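Local coordinates for purine nucleoside phosphorylase (Schistosoma mansoni, PDB 6BI1), which catalyses the reversible phosphorolysis of purine nucleosides, probably inosine and guanosine above all, to the free base and ribose 1-phosphate, at residues Leu238-Ile243 and Met275-Ile280. Sequence-based numbering, arbitrary orientation.
Sequences LAVSLI and MWFKEI. With SEM (O-benzyl-L-serine), chain I.
Strand residues Leu238-Ile243 and helix residues Met275-Ile280 run nearly antiparallel, at 170°, with their axes 12.4 Å apart at closest approach. Leu238 and Val240 both point from the strand toward the helix, and they meet Trp276, Phe277 and Ile280. Val240 splits its two methyls between two rings. Val240 CG2 lies in the plane of the Phe277 ring, at the edge, 3.8 Å from Phe277 CZ. Val240 CG1, anti to the backbone N (chi1 -177°), reaches Trp276 CZ3 at 4.2 Å. Two residues earlier on the strand, Leu238 meets Ile280 tip to tip, with Leu238 CD2 and Ile280 CD1 4.1 Å apart. The same Ile280 CD1 also sits over one face of the Trp276 ring, 3.7 Å above its plane and toward the rim. Phe185 and Phe131 pack edge-to-face with Trp276. The O-benzyl-L-serine binds on another side of the helix, where its ring carbon C5' comes within 3.6 Å of Trp276 CA. In the fold, helix 259-283 packs here on the central sheet, in which strand 236-246 lies between strands 112-121 and 131-139; Phe277 also rests on strand 112-121. The contact is wholly apolar and buried, so shape fit and exclusion of water, not polar bonds, join strand and helix here, while the one polar side-chain atom among the touching residues, Trp276 NE1, is satisfied by donating to Ala176 O.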
loop_
_atom_site.group_PDB
_atom_site.type_symbol
_atom_site.label_atom_id
_atom_site.label_comp_id
_atom_site.label_asym_id
_atom_site.label_seq_id
_atom_site.Cartn_x
_atom_site.Cartn_y
_atom_site.Cartn_z
ATOM N N LEU A 238 11.783 17.688 14.808
ATOM C CA LEU A 238 13.116 17.490 14.232
ATOM C C LEU A 238 13.339 15.981 14.143
ATOM O O LEU A 238 13.172 15.277 15.147
ATOM C CB LEU A 238 14.223 18.114 15.112
ATOM C CG LEU A 238 15.662 17.804 14.665
ATOM C CD1 LEU A 238 16.020 18.527 13.378
ATOM C CD2 LEU A 238 16.655 18.166 15.753
ATOM N N ALA A 239 13.700 15.472 12.959
ATOM C CA ALA A 239 13.961 14.041 12.761
ATOM C C ALA A 239 15.319 13.843 12.101
ATOM O O ALA A 239 15.625 14.515 11.109
ATOM C CB ALA A 239 12.856 13.385 11.915
ATOM N N VAL A 240 16.152 12.958 12.690
ATOM C CA VAL A 240 17.536 12.712 12.250
ATOM C C VAL A 240 17.737 11.212 12.016
ATOM O O VAL A 240 17.485 10.404 12.916
ATOM C CB VAL A 240 18.564 13.239 13.267
ATOM C CG1 VAL A 240 20.007 13.030 12.739
ATOM C CG2 VAL A 240 18.336 14.731 13.523
ATOM N N SER A 241 18.203 10.846 10.818
ATOM C CA SER A 241 18.600 9.474 10.494
ATOM C C SER A 241 20.112 9.269 10.653
ATOM O O SER A 241 20.920 10.107 10.225
ATOM C CB SER A 241 18.248 9.117 9.048
ATOM O OG SER A 241 16.849 9.019 8.808
ATOM N N LEU A 242 20.486 8.158 11.292
ATOM C CA LEU A 242 21.851 7.646 11.288
ATOM C C LEU A 242 21.971 6.590 10.191
ATOM O O LEU A 242 21.178 5.632 10.149
ATOM C CB LEU A 242 22.201 7.038 12.644
ATOM C CG LEU A 242 23.521 6.270 12.717
ATOM C CD1 LEU A 242 24.742 7.137 12.342
ATOM C CD2 LEU A 242 23.711 5.697 14.100
ATOM N N ILE A 243 22.916 6.790 9.270
ATOM C CA ILE A 243 23.062 5.939 8.090
ATOM C C ILE A 243 23.865 4.689 8.447
ATOM O O ILE A 243 25.034 4.763 8.853
ATOM C CB ILE A 243 23.735 6.709 6.938
ATOM C CG1 ILE A 243 22.941 7.964 6.555
ATOM C CG2 ILE A 243 23.930 5.816 5.703
ATOM C CD1 ILE A 243 21.442 7.730 6.240
ATOM N N MET A 275 25.308 13.462 23.008
ATOM C CA MET A 275 25.775 14.818 23.308
ATOM C C MET A 275 25.104 15.858 22.415
ATOM O O MET A 275 24.771 16.959 22.877
ATOM C CB MET A 275 27.295 14.878 23.149
ATOM C CG MET A 275 28.032 14.123 24.225
ATOM S SD MET A 275 29.810 14.369 24.182
ATOM C CE MET A 275 30.326 13.303 22.843
ATOM N N TRP A 276 24.933 15.544 21.128
ATOM C CA TRP A 276 24.271 16.460 20.197
ATOM C C TRP A 276 22.837 16.759 20.635
ATOM O O TRP A 276 22.427 17.929 20.708
ATOM C CB TRP A 276 24.278 15.822 18.809
ATOM C CG TRP A 276 23.939 16.705 17.604
ATOM C CD1 TRP A 276 23.862 18.076 17.553
ATOM C CD2 TRP A 276 23.693 16.244 16.268
ATOM N NE1 TRP A 276 23.564 18.484 16.267
ATOM C CE2 TRP A 276 23.464 17.380 15.463
ATOM C CE3 TRP A 276 23.650 14.976 15.672
ATOM C CZ2 TRP A 276 23.195 17.285 14.100
ATOM C CZ3 TRP A 276 23.374 14.883 14.323
ATOM C CH2 TRP A 276 23.151 16.025 13.551
ATOM N N PHE A 277 22.056 15.717 20.934
ATOM C CA PHE A 277 20.657 15.913 21.337
ATOM C C PHE A 277 20.539 16.594 22.706
ATOM O O PHE A 277 19.614 17.392 22.916
ATOM C CB PHE A 277 19.848 14.608 21.210
ATOM C CG PHE A 277 19.226 14.431 19.839
ATOM C CD1 PHE A 277 20.018 14.474 18.710
ATOM C CD2 PHE A 277 17.866 14.298 19.689
ATOM C CE1 PHE A 277 19.466 14.356 17.451
ATOM C CE2 PHE A 277 17.307 14.164 18.419
ATOM C CZ PHE A 277 18.125 14.216 17.311
ATOM N N LYS A 278 21.472 16.340 23.638
ATOM C CA LYS A 278 21.449 17.084 24.892
ATOM C C LYS A 278 21.629 18.580 24.642
ATOM O O LYS A 278 20.927 19.405 25.247
ATOM C CB LYS A 278 22.512 16.562 25.867
ATOM C CG LYS A 278 22.519 17.291 27.212
ATOM C CD LYS A 278 23.228 16.512 28.322
ATOM C CE LYS A 278 24.723 16.530 28.153
ATOM N NZ LYS A 278 25.416 16.105 29.418
ATOM N N GLU A 279 22.558 18.950 23.754
ATOM C CA GLU A 279 22.782 20.366 23.461
ATOM C C GLU A 279 21.604 20.979 22.692
ATOM O O GLU A 279 21.249 22.139 22.940
ATOM C CB GLU A 279 24.113 20.557 22.718
ATOM C CG GLU A 279 24.494 22.009 22.384
ATOM C CD GLU A 279 24.953 22.831 23.588
ATOM O OE1 GLU A 279 25.020 22.297 24.712
ATOM O OE2 GLU A 279 25.251 24.030 23.401
ATOM N N ILE A 280 20.991 20.236 21.757
ATOM C CA ILE A 280 19.790 20.735 21.069
ATOM C C ILE A 280 18.688 21.047 22.082
ATOM O O ILE A 280 18.072 22.120 22.040
ATOM C CB ILE A 280 19.302 19.733 19.998
ATOM C CG1 ILE A 280 20.272 19.661 18.817
ATOM C CG2 ILE A 280 17.881 20.109 19.508
ATOM C CD1 ILE A 280 20.095 18.449 17.927
HETATM C C SEM I . 30.955 23.520 24.715
HETATM O O SEM I . 31.610 22.730 25.676
HETATM C CA SEM I . 30.484 22.649 23.548
HETATM N N SEM I . 31.571 21.809 23.051
HETATM C CB SEM I . 29.324 21.767 24.015
HETATM O OG SEM I . 29.049 20.874 22.982
HETATM C "C'" SEM I . 28.252 19.778 23.327
HETATM C "C1'" SEM I . 28.378 18.793 22.178
HETATM C "C2'" SEM I . 29.523 17.790 22.147
HETATM C "C3'" SEM I . 29.631 16.943 21.142
HETATM C "C4'" SEM I . 28.605 16.980 20.023
HETATM C "C5'" SEM I . 27.625 17.861 20.048
HETATM C "C6'" SEM I . 27.493 18.824 21.206
#